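Local coordinates for protein pyridoxamine 5'-phosphate oxidase-related, FMN-binding (Mycobacterium smegmatis, PDB 3F7E) that probably binds the deazaflavin coenzyme F420 and acts as an F420-dependent oxidoreductase on CH-CH groups, as in aflatoxin reductases, at residues L20-P25 and Y54-A59; R44-T49 and A114-I119; L82-V87 and I118-P123; A93-L98 and E108-K113. All blocks are in the same frame, centred on the assembly; numbering follows the deposited sequence.

How the contacts relate
Three of the four contacts converge on one antiparallel sheet, and the fourth packs a helix and its following loop beside it. Contacts 2 and 3 share I118 and I119, their centres about 10 Å apart, because strand 116-127 pairs with 43-48 along one edge and with 76-88 along the other. Contact 1 sets helix 52-59 against strand 18-23; its I57 reaches the same core, packing on I119, I86 and V83, with I57 CG2 4.1 Å from V83 CG2. Contact 4 lies about 9 Å from contact 2 (centres), where F94 packs on R44 and I118, yet about 22 Å from contact 1. In this split-barrel family the cofactor site usually forms at the dimer interface.

Contact 1 (L20-P25 and Y54-A59); sequences LATVRP and YRNIKA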
loop_
_atom_site.group_PDB
_atom_site.type_symbol
_atom_site.label_atom_id
_atom_site.label_comp_id
_atom_site.label_asym_id
_atom_site.label_seq_id
_atom_site.Cartn_x
_atom_site.Cartn_y
_atom_site.Cartn_z
ATOM N N LEU A 20 -2.083 -3.932 1.003
ATOM C CA LEU A 20 -2.778 -4.727 -0.023
ATOM C C LEU A 20 -3.774 -3.859 -0.765
ATOM O O LEU A 20 -4.683 -3.297 -0.157
ATOM C CB LEU A 20 -3.495 -5.935 0.630
ATOM C CG LEU A 20 -4.190 -6.844 -0.384
ATOM C CD1 LEU A 20 -3.155 -7.600 -1.261
ATOM C CD2 LEU A 20 -5.068 -7.846 0.349
ATOM N N ALA A 21 -3.567 -3.765 -2.080
ATOM C CA ALA A 21 -4.421 -2.966 -2.965
ATOM C C ALA A 21 -5.362 -3.847 -3.749
ATOM O O ALA A 21 -4.968 -4.906 -4.288
ATOM C CB ALA A 21 -3.561 -2.164 -3.941
ATOM N N THR A 22 -6.595 -3.395 -3.853
ATOM C CA THR A 22 -7.644 -4.035 -4.621
ATOM C C THR A 22 -8.288 -2.934 -5.481
ATOM O O THR A 22 -8.011 -1.766 -5.303
ATOM C CB THR A 22 -8.694 -4.692 -3.701
ATOM O OG1 THR A 22 -9.225 -3.725 -2.777
ATOM C CG2 THR A 22 -8.128 -5.918 -2.960
ATOM N N VAL A 23 -9.158 -3.323 -6.408
ATOM C CA VAL A 23 -9.827 -2.340 -7.254
ATOM C C VAL A 23 -11.322 -2.503 -7.050
ATOM O O VAL A 23 -11.839 -3.630 -7.067
ATOM C CB VAL A 23 -9.453 -2.497 -8.766
ATOM C CG1 VAL A 23 -9.989 -1.349 -9.565
ATOM C CG2 VAL A 23 -7.965 -2.557 -8.961
ATOM N N ARG A 24 -11.999 -1.367 -6.876
ATOM C CA ARG A 24 -13.453 -1.378 -6.783
ATOM C C ARG A 24 -14.108 -1.614 -8.161
ATOM O O ARG A 24 -13.508 -1.383 -9.194
ATOM C CB ARG A 24 -13.933 -0.051 -6.220
ATOM C CG ARG A 24 -13.386 0.263 -4.838
ATOM C CD ARG A 24 -13.791 1.657 -4.332
ATOM N NE ARG A 24 -13.438 1.814 -2.923
ATOM C CZ ARG A 24 -14.314 1.808 -1.915
ATOM N NH1 ARG A 24 -15.616 1.659 -2.149
ATOM N NH2 ARG A 24 -13.883 1.944 -0.666
ATOM N N PRO A 25 -15.374 -2.079 -8.187
ATOM C CA PRO A 25 -16.101 -2.207 -9.452
ATOM C C PRO A 25 -16.148 -0.934 -10.294
ATOM O O PRO A 25 -16.247 -1.035 -11.516
ATOM C CB PRO A 25 -17.510 -2.621 -9.007
ATOM C CG PRO A 25 -17.258 -3.405 -7.753
ATOM C CD PRO A 25 -16.164 -2.596 -7.057
ATOM N N TYR A 54 -13.561 -7.283 0.490
ATOM C CA TYR A 54 -14.054 -8.569 0.018
ATOM C C TYR A 54 -14.872 -8.456 -1.261
ATOM O O TYR A 54 -14.652 -9.205 -2.217
ATOM C CB TYR A 54 -14.863 -9.262 1.121
ATOM C CG TYR A 54 -15.575 -10.533 0.727
ATOM C CD1 TYR A 54 -14.929 -11.753 0.784
ATOM C CD2 TYR A 54 -16.903 -10.511 0.323
ATOM C CE1 TYR A 54 -15.595 -12.936 0.431
ATOM C CE2 TYR A 54 -17.575 -11.661 -0.026
ATOM C CZ TYR A 54 -16.919 -12.874 0.025
ATOM O OH TYR A 54 -17.604 -14.008 -0.323
ATOM N N ARG A 55 -15.813 -7.511 -1.282
ATOM C CA ARG A 55 -16.585 -7.287 -2.502
ATOM C C ARG A 55 -15.701 -6.948 -3.701
ATOM O O ARG A 55 -15.958 -7.397 -4.815
ATOM C CB ARG A 55 -17.631 -6.203 -2.281
ATOM C CG ARG A 55 -18.654 -6.605 -1.269
ATOM C CD ARG A 55 -19.830 -5.621 -1.166
ATOM N NE ARG A 55 -19.493 -4.330 -0.559
ATOM C CZ ARG A 55 -19.482 -4.072 0.752
ATOM N NH1 ARG A 55 -19.204 -2.843 1.175
ATOM N NH2 ARG A 55 -19.759 -5.023 1.645
ATOM N N ASN A 56 -14.624 -6.196 -3.457
ATOM C CA ASN A 56 -13.715 -5.846 -4.551
ATOM C C ASN A 56 -13.141 -7.121 -5.180
ATOM O O ASN A 56 -13.119 -7.279 -6.421
ATOM C CB ASN A 56 -12.549 -4.979 -4.061
ATOM C CG ASN A 56 -12.977 -3.598 -3.619
ATOM O OD1 ASN A 56 -14.104 -3.165 -3.879
ATOM N ND2 ASN A 56 -12.060 -2.898 -2.967
ATOM N N ILE A 57 -12.654 -8.037 -4.348
ATOM C CA ILE A 57 -11.963 -9.231 -4.852
ATOM C C ILE A 57 -12.941 -10.224 -5.479
ATOM O O ILE A 57 -12.546 -10.940 -6.398
ATOM C CB ILE A 57 -11.046 -9.876 -3.782
ATOM C CG1 ILE A 57 -11.775 -10.276 -2.545
ATOM C CG2 ILE A 57 -9.911 -8.957 -3.411
ATOM C CD1 ILE A 57 -11.010 -11.329 -1.715
ATOM N N LYS A 58 -14.194 -10.238 -5.022
ATOM C CA LYS A 58 -15.191 -11.085 -5.665
ATOM C C LYS A 58 -15.459 -10.635 -7.096
ATOM O O LYS A 58 -15.749 -11.474 -7.958
ATOM C CB LYS A 58 -16.501 -11.136 -4.875
ATOM C CG LYS A 58 -16.364 -11.771 -3.496
ATOM C CD LYS A 58 -15.939 -13.236 -3.567
ATOM C CE LYS A 58 -17.057 -14.086 -4.112
ATOM N NZ LYS A 58 -18.187 -14.136 -3.131
ATOM N N ALA A 59 -15.354 -9.327 -7.376
ATOM C CA ALA A 59 -15.590 -8.810 -8.736
ATOM C C ALA A 59 -14.320 -8.690 -9.583
ATOM O O ALA A 59 -14.400 -8.736 -10.817
ATOM C CB ALA A 59 -16.324 -7.472 -8.667
HETATM O O HOH W 1 -13.920 -5.054 -7.985
#
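With chi1 at -68°, N56 turns its CG back beside its own backbone N, and the amide is thereby presented to strand 20-23, while T22 holds OG1 between its backbone N and carbonyl carbon (chi1 55°). N56 ND2 donates to T22 OG1 at 3.0 Å, fairly straight at 164°, with the hydroxyl lying in the amide plane. The other end of the amide, OD1, rests 3.5 Å from R24 CA and accepts a hydrogen bond from Q52, one turn earlier on the helix, so both ends of the group are held and its rotation is fixed. Here helix 52-59 packs on a strand of the split barrel typical of the pyridoxamine 5'-phosphate oxidase family. Beside the polar pair, the methyls T22 CG2 and I57 CG2 meet at 3.6 Å, and V63 of strand 62-68 lies against both side chains. A water donates to V23 O (2.7 Å) and to N56 O, bridging the backbones where P25 CG approaches A59 CB at the exposed end.

Contact 2 (R44-T49 and A114-I119); sequences RFTHTT and ADRVII
An antiparallel strand pair of the family's split barrel joins 44-48 to 116-119, with F45 opposite I119 and H47 opposite V117 as hydrogen-bonded pairs. I119 N donates to F45 O (2.9 Å) and V117 N to H47 O (2.8 Å), and T49 N extends the pairing to D115 O beyond the strand. On the buried side, I119 CG1 lies over one face of the H47 imidazole, 3.2 Å from ND1, a buried nitrogen with no partner in the model. On the other side R116 bends at chi2 (-81°), folding its guanidinium back across the neighbouring strand. Its NH1 donates to T46 OG1 at 2.9 Å, with the hydroxyl 21° from the guanidinium plane, and T48 CG2 sits over one face of the group. T46 OG1 also donates to a water that in turn donates to V117 O. D112 forms a salt bridge with R116 NE. Helix 93-101 packs against the T46 and R116 side through Y95, whereas I57 of helix 52-59 and I86 of strand 76-88 close over I119.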
loop_
_atom_site.group_PDB
_atom_site.type_symbol
_atom_site.label_atom_id
_atom_site.label_comp_id
_atom_site.label_asym_id
_atom_site.label_seq_id
_atom_site.Cartn_x
_atom_site.Cartn_y
_atom_site.Cartn_z
ATOM N N ARG A 44 -1.516 -15.389 2.309
ATOM C CA ARG A 44 -2.851 -15.521 2.903
ATOM C C ARG A 44 -3.146 -14.318 3.801
ATOM O O ARG A 44 -2.250 -13.843 4.532
ATOM C CB ARG A 44 -2.952 -16.822 3.707
ATOM C CG ARG A 44 -2.986 -18.053 2.839
ATOM C CD ARG A 44 -3.083 -19.340 3.706
ATOM N NE ARG A 44 -3.342 -20.545 2.910
ATOM C CZ ARG A 44 -2.391 -21.269 2.332
ATOM N NH1 ARG A 44 -1.111 -20.949 2.486
ATOM N NH2 ARG A 44 -2.723 -22.314 1.595
ATOM N N PHE A 45 -4.405 -13.866 3.740
ATOM C CA PHE A 45 -4.906 -12.723 4.511
ATOM C C PHE A 45 -6.193 -13.104 5.227
ATOM O O PHE A 45 -6.912 -13.983 4.770
ATOM C CB PHE A 45 -5.222 -11.542 3.575
ATOM C CG PHE A 45 -4.071 -11.150 2.687
ATOM C CD1 PHE A 45 -3.850 -11.788 1.443
ATOM C CD2 PHE A 45 -3.187 -10.160 3.093
ATOM C CE1 PHE A 45 -2.781 -11.418 0.642
ATOM C CE2 PHE A 45 -2.127 -9.790 2.301
ATOM C CZ PHE A 45 -1.912 -10.422 1.076
ATOM N N THR A 46 -6.499 -12.392 6.321
ATOM C CA THR A 46 -7.770 -12.544 6.993
ATOM C C THR A 46 -8.673 -11.382 6.573
ATOM O O THR A 46 -8.260 -10.227 6.572
ATOM C CB THR A 46 -7.629 -12.617 8.540
ATOM O OG1 THR A 46 -8.925 -12.726 9.134
ATOM C CG2 THR A 46 -6.912 -11.388 9.136
ATOM N N HIS A 47 -9.905 -11.718 6.179
ATOM C CA HIS A 47 -10.921 -10.722 5.759
ATOM C C HIS A 47 -12.259 -11.175 6.355
ATOM O O HIS A 47 -12.426 -12.318 6.792
ATOM C CB HIS A 47 -11.121 -10.695 4.208
ATOM C CG HIS A 47 -10.064 -9.967 3.408
ATOM N ND1 HIS A 47 -8.732 -10.337 3.364
ATOM C CD2 HIS A 47 -10.177 -8.905 2.573
ATOM C CE1 HIS A 47 -8.073 -9.523 2.552
ATOM N NE2 HIS A 47 -8.929 -8.648 2.053
ATOM N N THR A 48 -13.248 -10.292 6.328
ATOM C CA THR A 48 -14.626 -10.761 6.488
ATOM C C THR A 48 -15.391 -10.606 5.174
ATOM O O THR A 48 -15.013 -9.846 4.272
ATOM C CB THR A 48 -15.414 -10.077 7.605
ATOM O OG1 THR A 48 -15.908 -8.852 7.080
ATOM C CG2 THR A 48 -14.568 -9.887 8.873
ATOM N N THR A 49 -16.493 -11.325 5.083
ATOM C CA THR A 49 -17.314 -11.268 3.891
ATOM C C THR A 49 -18.217 -10.025 3.817
ATOM O O THR A 49 -18.974 -9.863 2.848
ATOM C CB THR A 49 -18.235 -12.470 3.844
ATOM O OG1 THR A 49 -19.053 -12.457 5.017
ATOM C CG2 THR A 49 -17.429 -13.778 3.769
ATOM N N ALA A 114 -17.804 -15.457 12.633
ATOM C CA ALA A 114 -18.702 -16.209 11.744
ATOM C C ALA A 114 -18.533 -15.778 10.283
ATOM O O ALA A 114 -18.780 -16.573 9.375
ATOM C CB ALA A 114 -20.170 -16.084 12.191
ATOM N N ASP A 115 -18.091 -14.536 10.064
ATOM C CA ASP A 115 -17.943 -13.985 8.718
ATOM C C ASP A 115 -16.489 -13.941 8.221
ATOM O O ASP A 115 -16.204 -13.390 7.151
ATOM C CB ASP A 115 -18.529 -12.577 8.668
ATOM C CG ASP A 115 -19.987 -12.553 9.069
ATOM O OD1 ASP A 115 -20.728 -13.452 8.630
ATOM O OD2 ASP A 115 -20.390 -11.633 9.809
ATOM N N ARG A 116 -15.564 -14.518 8.993
ATOM C CA ARG A 116 -14.151 -14.510 8.627
ATOM C C ARG A 116 -13.830 -15.501 7.526
ATOM O O ARG A 116 -14.384 -16.618 7.522
ATOM C CB ARG A 116 -13.272 -14.786 9.867
ATOM C CG ARG A 116 -13.124 -13.575 10.809
ATOM C CD ARG A 116 -12.072 -12.601 10.312
ATOM N NE ARG A 116 -12.218 -11.299 10.971
ATOM C CZ ARG A 116 -11.469 -10.250 10.679
ATOM N NH1 ARG A 116 -10.461 -10.353 9.816
ATOM N NH2 ARG A 116 -11.707 -9.095 11.283
ATOM N N VAL A 117 -12.917 -15.110 6.632
ATOM C CA VAL A 117 -12.421 -15.969 5.569
ATOM C C VAL A 117 -10.906 -15.821 5.485
ATOM O O VAL A 117 -10.307 -14.860 6.001
ATOM C CB VAL A 117 -13.067 -15.639 4.188
ATOM C CG1 VAL A 117 -14.581 -15.928 4.182
ATOM C CG2 VAL A 117 -12.800 -14.180 3.799
ATOM N N ILE A 118 -10.307 -16.784 4.786
ATOM C CA ILE A 118 -8.900 -16.756 4.408
ATOM C C ILE A 118 -8.845 -16.450 2.923
ATOM O O ILE A 118 -9.435 -17.178 2.120
ATOM C CB ILE A 118 -8.210 -18.115 4.641
ATOM C CG1 ILE A 118 -8.549 -18.697 6.025
ATOM C CG2 ILE A 118 -6.718 -17.984 4.378
ATOM C CD1 ILE A 118 -7.960 -20.075 6.272
ATOM N N ILE A 119 -8.172 -15.361 2.568
ATOM C CA ILE A 119 -7.997 -14.983 1.151
ATOM C C ILE A 119 -6.631 -15.477 0.693
ATOM O O ILE A 119 -5.627 -15.137 1.328
ATOM C CB ILE A 119 -8.076 -13.439 0.964
ATOM C CG1 ILE A 119 -9.370 -12.859 1.544
ATOM C CG2 ILE A 119 -7.865 -13.053 -0.495
ATOM C CD1 ILE A 119 -10.597 -13.258 0.840
HETATM O O HOH W 2 -9.648 -15.260 8.730
HETATM O O HOH W 3 -20.138 -14.789 5.706
#

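Contact 3 (L82-V87 and I118-P123); sequences LVEDIV and IIVVRP
V83 and I86 pack closely against strand 118-123, whereas E84 and R122 pair on the exposed side. In the packed part V83 CG2 touches I119 CG2 at 3.8 Å and V121 CG2 at 3.9 Å, and I86 lies side by side with I119, I86 CG1 against I119 CD1. I57 of helix 52-59 lies on V83, I86 and I119. Between V83 and D85 the register slips by one residue: a classic beta bulge in the central antiparallel sheet, where E84 and D85 both face V120. V120 O takes the E84 N-H at 2.8 Å, nearly along the C=O axis, and a weak, longer bond from D85 N. The bulge turns the E84 side chain off the regular alternation, and its CG stands between the backbone N and carbonyl carbon (chi1 65°). R122, bent at chi3, forms a side-on salt bridge with the carboxylate through two nitrogens: NE reaches OE2 of E84 at 2.7 Å (170°), meeting it from above the carboxylate plane, while NH2 donates to the syn lone pair of E84 OE1 at 2.9 Å.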
loop_
_atom_site.group_PDB
_atom_site.type_symbol
_atom_site.label_atom_id
_atom_site.label_comp_id
_atom_site.label_asym_id
_atom_site.label_seq_id
_atom_site.Cartn_x
_atom_site.Cartn_y
_atom_site.Cartn_z
ATOM N N LEU A 82 -3.090 -12.861 -8.025
ATOM C CA LEU A 82 -4.509 -13.135 -8.190
ATOM C C LEU A 82 -5.046 -13.902 -6.999
ATOM O O LEU A 82 -4.402 -14.866 -6.515
ATOM C CB LEU A 82 -4.733 -13.974 -9.457
ATOM C CG LEU A 82 -4.434 -13.291 -10.800
ATOM C CD1 LEU A 82 -4.409 -14.290 -11.935
ATOM C CD2 LEU A 82 -5.426 -12.181 -11.111
ATOM N N VAL A 83 -6.236 -13.518 -6.525
ATOM C CA VAL A 83 -6.925 -14.326 -5.523
ATOM C C VAL A 83 -7.352 -15.621 -6.199
ATOM O O VAL A 83 -8.092 -15.617 -7.204
ATOM C CB VAL A 83 -8.159 -13.586 -4.967
ATOM C CG1 VAL A 83 -8.972 -14.505 -4.051
ATOM C CG2 VAL A 83 -7.715 -12.313 -4.249
ATOM N N GLU A 84 -6.876 -16.742 -5.653
ATOM C CA GLU A 84 -7.244 -18.041 -6.221
ATOM C C GLU A 84 -8.126 -18.893 -5.316
ATOM O O GLU A 84 -8.662 -19.903 -5.752
ATOM C CB GLU A 84 -6.003 -18.819 -6.638
ATOM C CG GLU A 84 -5.118 -19.205 -5.513
ATOM C CD GLU A 84 -3.978 -20.170 -5.944
ATOM O OE1 GLU A 84 -3.397 -20.834 -5.064
ATOM O OE2 GLU A 84 -3.681 -20.286 -7.154
ATOM N N ASP A 85 -8.253 -18.508 -4.047
ATOM C CA ASP A 85 -9.191 -19.225 -3.169
ATOM C C ASP A 85 -9.671 -18.294 -2.066
ATOM O O ASP A 85 -8.950 -17.363 -1.689
ATOM C CB ASP A 85 -8.537 -20.494 -2.581
ATOM C CG ASP A 85 -9.545 -21.577 -2.225
ATOM O OD1 ASP A 85 -10.770 -21.348 -2.388
ATOM O OD2 ASP A 85 -9.096 -22.659 -1.775
ATOM N N ILE A 86 -10.858 -18.601 -1.521
ATOM C CA ILE A 86 -11.418 -17.915 -0.360
ATOM C C ILE A 86 -11.998 -19.043 0.501
ATOM O O ILE A 86 -12.904 -19.766 0.063
ATOM C CB ILE A 86 -12.498 -16.897 -0.746
ATOM C CG1 ILE A 86 -11.925 -15.845 -1.703
ATOM C CG2 ILE A 86 -13.090 -16.302 0.535
ATOM C CD1 ILE A 86 -12.980 -14.871 -2.232
ATOM N N VAL A 87 -11.436 -19.203 1.692
ATOM C CA VAL A 87 -11.756 -20.348 2.550
ATOM C C VAL A 87 -12.426 -19.839 3.833
ATOM O O VAL A 87 -11.822 -19.060 4.548
ATOM C CB VAL A 87 -10.486 -21.174 2.875
ATOM C CG1 VAL A 87 -10.833 -22.358 3.799
ATOM C CG2 VAL A 87 -9.869 -21.664 1.587
ATOM N N ILE A 118 -10.307 -16.784 4.786
ATOM C CA ILE A 118 -8.900 -16.756 4.408
ATOM C C ILE A 118 -8.845 -16.450 2.923
ATOM O O ILE A 118 -9.435 -17.178 2.120
ATOM C CB ILE A 118 -8.210 -18.115 4.641
ATOM C CG1 ILE A 118 -8.549 -18.697 6.025
ATOM C CG2 ILE A 118 -6.718 -17.984 4.378
ATOM C CD1 ILE A 118 -7.960 -20.075 6.272
ATOM N N ILE A 119 -8.172 -15.361 2.568
ATOM C CA ILE A 119 -7.997 -14.983 1.151
ATOM C C ILE A 119 -6.631 -15.477 0.693
ATOM O O ILE A 119 -5.627 -15.137 1.328
ATOM C CB ILE A 119 -8.076 -13.439 0.964
ATOM C CG1 ILE A 119 -9.370 -12.859 1.544
ATOM C CG2 ILE A 119 -7.865 -13.053 -0.495
ATOM C CD1 ILE A 119 -10.597 -13.258 0.840
ATOM N N VAL A 120 -6.597 -16.282 -0.373
ATOM C CA VAL A 120 -5.363 -16.931 -0.829
ATOM C C VAL A 120 -4.945 -16.321 -2.165
ATOM O O VAL A 120 -5.726 -16.367 -3.128
ATOM C CB VAL A 120 -5.582 -18.460 -1.005
ATOM C CG1 VAL A 120 -4.279 -19.110 -1.355
ATOM C CG2 VAL A 120 -6.183 -19.040 0.272
ATOM N N VAL A 121 -3.747 -15.735 -2.211
ATOM C CA VAL A 121 -3.262 -15.004 -3.378
ATOM C C VAL A 121 -1.999 -15.672 -3.929
ATOM O O VAL A 121 -1.029 -15.901 -3.198
ATOM C CB VAL A 121 -2.917 -13.540 -2.998
ATOM C CG1 VAL A 121 -2.162 -12.819 -4.118
ATOM C CG2 VAL A 121 -4.185 -12.790 -2.601
ATOM N N ARG A 122 -2.027 -15.982 -5.222
ATOM C CA ARG A 122 -0.871 -16.532 -5.920
ATOM C C ARG A 122 -0.170 -15.416 -6.685
ATOM O O ARG A 122 -0.779 -14.770 -7.528
ATOM C CB ARG A 122 -1.279 -17.642 -6.872
ATOM C CG ARG A 122 -0.045 -18.275 -7.556
ATOM C CD ARG A 122 -0.373 -19.569 -8.241
ATOM N NE ARG A 122 -0.951 -20.518 -7.298
ATOM C CZ ARG A 122 -0.242 -21.380 -6.574
ATOM N NH1 ARG A 122 1.088 -21.460 -6.718
ATOM N NH2 ARG A 122 -0.870 -22.191 -5.734
ATOM N N PRO A 123 1.115 -15.156 -6.375
ATOM C CA PRO A 123 1.845 -14.122 -7.091
ATOM C C PRO A 123 1.916 -14.335 -8.596
ATOM O O PRO A 123 2.105 -15.476 -9.072
ATOM C CB PRO A 123 3.245 -14.161 -6.457
ATOM C CG PRO A 123 3.000 -14.677 -5.065
ATOM C CD PRO A 123 1.947 -15.740 -5.302
#

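Contact 4 (A93-L98 and E108-K113); sequences AFYLKL and EPPADK
Helix 93-98 runs past the irregular backbone of 108-113 with L96 CA and P109 CA 6.7 Å apart, and the second segment closes in a type I beta turn from P110 to K113, tied by the bond from K113 N to P110 O. What joins them is apolar packing. Y95 carries its CG opposite the backbone N (chi1 175°), which swings the phenol ring out from the helix toward the loop and lays one face against the pyrrolidine ring of P110. P110 CG stands 3.9 Å from the centroid of the Y95 ring and only 6° off the ring normal, a CH-pi contact over the middle of the ring, while P110 CD rests 3.8 Å from Y95 CD1 nearer the rim. Such proline-on-aromatic packing joins helix 93-101 to the loop leading into strand 116-127, a connection at the surface of the split-barrel fold. One residue further along, L96 divides its two methyls between neighbouring residues: CD2 approaches the carbonyl oxygen of E108 at 3.4 Å, and CD1 lies 4.3 Å from P109 CD. At the start of the helix, D89 accepts the backbone N-H groups of F94 and Y95 through its two carboxylate oxygens. P110 also touches R116 of strand 116-127.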
loop_
_atom_site.group_PDB
_atom_site.type_symbol
_atom_site.label_atom_id
_atom_site.label_comp_id
_atom_site.label_asym_id
_atom_site.label_seq_id
_atom_site.Cartn_x
_atom_site.Cartn_y
_atom_site.Cartn_z
ATOM N N ALA A 93 -9.632 -19.292 13.679
ATOM C CA ALA A 93 -8.349 -19.923 13.874
ATOM C C ALA A 93 -7.246 -19.344 12.990
ATOM O O ALA A 93 -6.105 -19.181 13.450
ATOM C CB ALA A 93 -8.458 -21.424 13.647
ATOM N N PHE A 94 -7.541 -19.041 11.721
ATOM C CA PHE A 94 -6.523 -18.485 10.857
ATOM C C PHE A 94 -6.163 -17.064 11.320
ATOM O O PHE A 94 -4.984 -16.689 11.375
ATOM C CB PHE A 94 -6.911 -18.504 9.365
ATOM C CG PHE A 94 -5.895 -17.811 8.520
ATOM C CD1 PHE A 94 -4.685 -18.414 8.216
ATOM C CD2 PHE A 94 -6.104 -16.501 8.124
ATOM C CE1 PHE A 94 -3.707 -17.723 7.464
ATOM C CE2 PHE A 94 -5.162 -15.827 7.390
ATOM C CZ PHE A 94 -3.944 -16.420 7.068
ATOM N N TYR A 95 -7.187 -16.262 11.619
ATOM C CA TYR A 95 -6.960 -14.938 12.203
ATOM C C TYR A 95 -5.983 -15.034 13.397
ATOM O O TYR A 95 -5.058 -14.213 13.538
ATOM C CB TYR A 95 -8.323 -14.362 12.614
ATOM C CG TYR A 95 -8.328 -13.040 13.361
ATOM C CD1 TYR A 95 -7.980 -12.970 14.706
ATOM C CD2 TYR A 95 -8.733 -11.868 12.724
ATOM C CE1 TYR A 95 -8.020 -11.742 15.394
ATOM C CE2 TYR A 95 -8.766 -10.654 13.385
ATOM C CZ TYR A 95 -8.406 -10.595 14.718
ATOM O OH TYR A 95 -8.449 -9.377 15.369
ATOM N N LEU A 96 -6.185 -16.019 14.276
ATOM C CA LEU A 96 -5.316 -16.151 15.446
ATOM C C LEU A 96 -3.899 -16.599 15.092
ATOM O O LEU A 96 -2.945 -16.170 15.740
ATOM C CB LEU A 96 -5.937 -17.097 16.467
ATOM C CG LEU A 96 -7.175 -16.574 17.191
ATOM C CD1 LEU A 96 -7.634 -17.593 18.226
ATOM C CD2 LEU A 96 -6.869 -15.228 17.885
ATOM N N LYS A 97 -3.744 -17.446 14.074
ATOM C CA LYS A 97 -2.394 -17.750 13.587
ATOM C C LYS A 97 -1.636 -16.516 13.076
ATOM O O LYS A 97 -0.426 -16.386 13.314
ATOM C CB LYS A 97 -2.459 -18.798 12.492
ATOM C CG LYS A 97 -2.818 -20.187 12.971
ATOM C CD LYS A 97 -2.750 -21.177 11.802
ATOM C CE LYS A 97 -3.119 -22.579 12.234
ATOM N NZ LYS A 97 -2.041 -23.153 13.060
ATOM N N LEU A 98 -2.336 -15.619 12.370
ATOM C CA LEU A 98 -1.703 -14.364 11.897
ATOM C C LEU A 98 -1.309 -13.507 13.090
ATOM O O LEU A 98 -0.188 -13.015 13.168
ATOM C CB LEU A 98 -2.591 -13.551 10.921
ATOM C CG LEU A 98 -2.677 -14.059 9.494
ATOM C CD1 LEU A 98 -3.575 -13.092 8.764
ATOM C CD2 LEU A 98 -1.298 -13.989 8.945
ATOM N N GLU A 108 -7.593 -13.585 21.141
ATOM C CA GLU A 108 -8.893 -14.266 21.275
ATOM C C GLU A 108 -9.626 -14.172 19.936
ATOM O O GLU A 108 -9.365 -13.244 19.180
ATOM C CB GLU A 108 -9.735 -13.658 22.408
ATOM C CG GLU A 108 -9.138 -13.840 23.821
ATOM C CD GLU A 108 -7.882 -13.032 24.056
ATOM O OE1 GLU A 108 -7.919 -11.805 23.874
ATOM O OE2 GLU A 108 -6.855 -13.643 24.412
ATOM N N PRO A 109 -10.541 -15.121 19.637
ATOM C CA PRO A 109 -11.221 -15.048 18.344
ATOM C C PRO A 109 -12.017 -13.748 18.258
ATOM O O PRO A 109 -12.506 -13.284 19.285
ATOM C CB PRO A 109 -12.156 -16.270 18.354
ATOM C CG PRO A 109 -12.336 -16.624 19.778
ATOM C CD PRO A 109 -11.029 -16.245 20.456
ATOM N N PRO A 110 -12.121 -13.151 17.054
ATOM C CA PRO A 110 -12.847 -11.880 16.876
ATOM C C PRO A 110 -14.364 -12.035 16.974
ATOM O O PRO A 110 -14.896 -13.081 16.673
ATOM C CB PRO A 110 -12.420 -11.431 15.476
ATOM C CG PRO A 110 -12.133 -12.744 14.740
ATOM C CD PRO A 110 -11.556 -13.671 15.785
ATOM N N ALA A 111 -15.065 -10.987 17.431
ATOM C CA ALA A 111 -16.530 -11.006 17.483
ATOM C C ALA A 111 -17.165 -11.327 16.124
ATOM O O ALA A 111 -18.258 -11.911 16.062
ATOM C CB ALA A 111 -17.081 -9.676 18.034
ATOM N N ASP A 112 -16.466 -10.989 15.034
ATOM C CA ASP A 112 -16.996 -11.183 13.676
ATOM C C ASP A 112 -16.601 -12.536 13.079
ATOM O O ASP A 112 -16.721 -12.747 11.862
ATOM C CB ASP A 112 -16.539 -10.046 12.739
ATOM C CG ASP A 112 -15.013 -9.990 12.562
ATOM O OD1 ASP A 112 -14.319 -10.973 12.880
ATOM O OD2 ASP A 112 -14.478 -8.952 12.128
ATOM N N LYS A 113 -16.120 -13.443 13.917
ATOM C CA LYS A 113 -15.568 -14.711 13.403
ATOM C C LYS A 113 -16.487 -15.485 12.446
ATOM O O LYS A 113 -15.986 -16.110 11.525
ATOM C CB LYS A 113 -15.091 -15.597 14.558
ATOM C CG LYS A 113 -16.218 -16.125 15.445
ATOM C CD LYS A 113 -15.684 -16.975 16.593
ATOM C CE LYS A 113 -16.804 -17.635 17.381
ATOM N NZ LYS A 113 -16.290 -18.394 18.542
#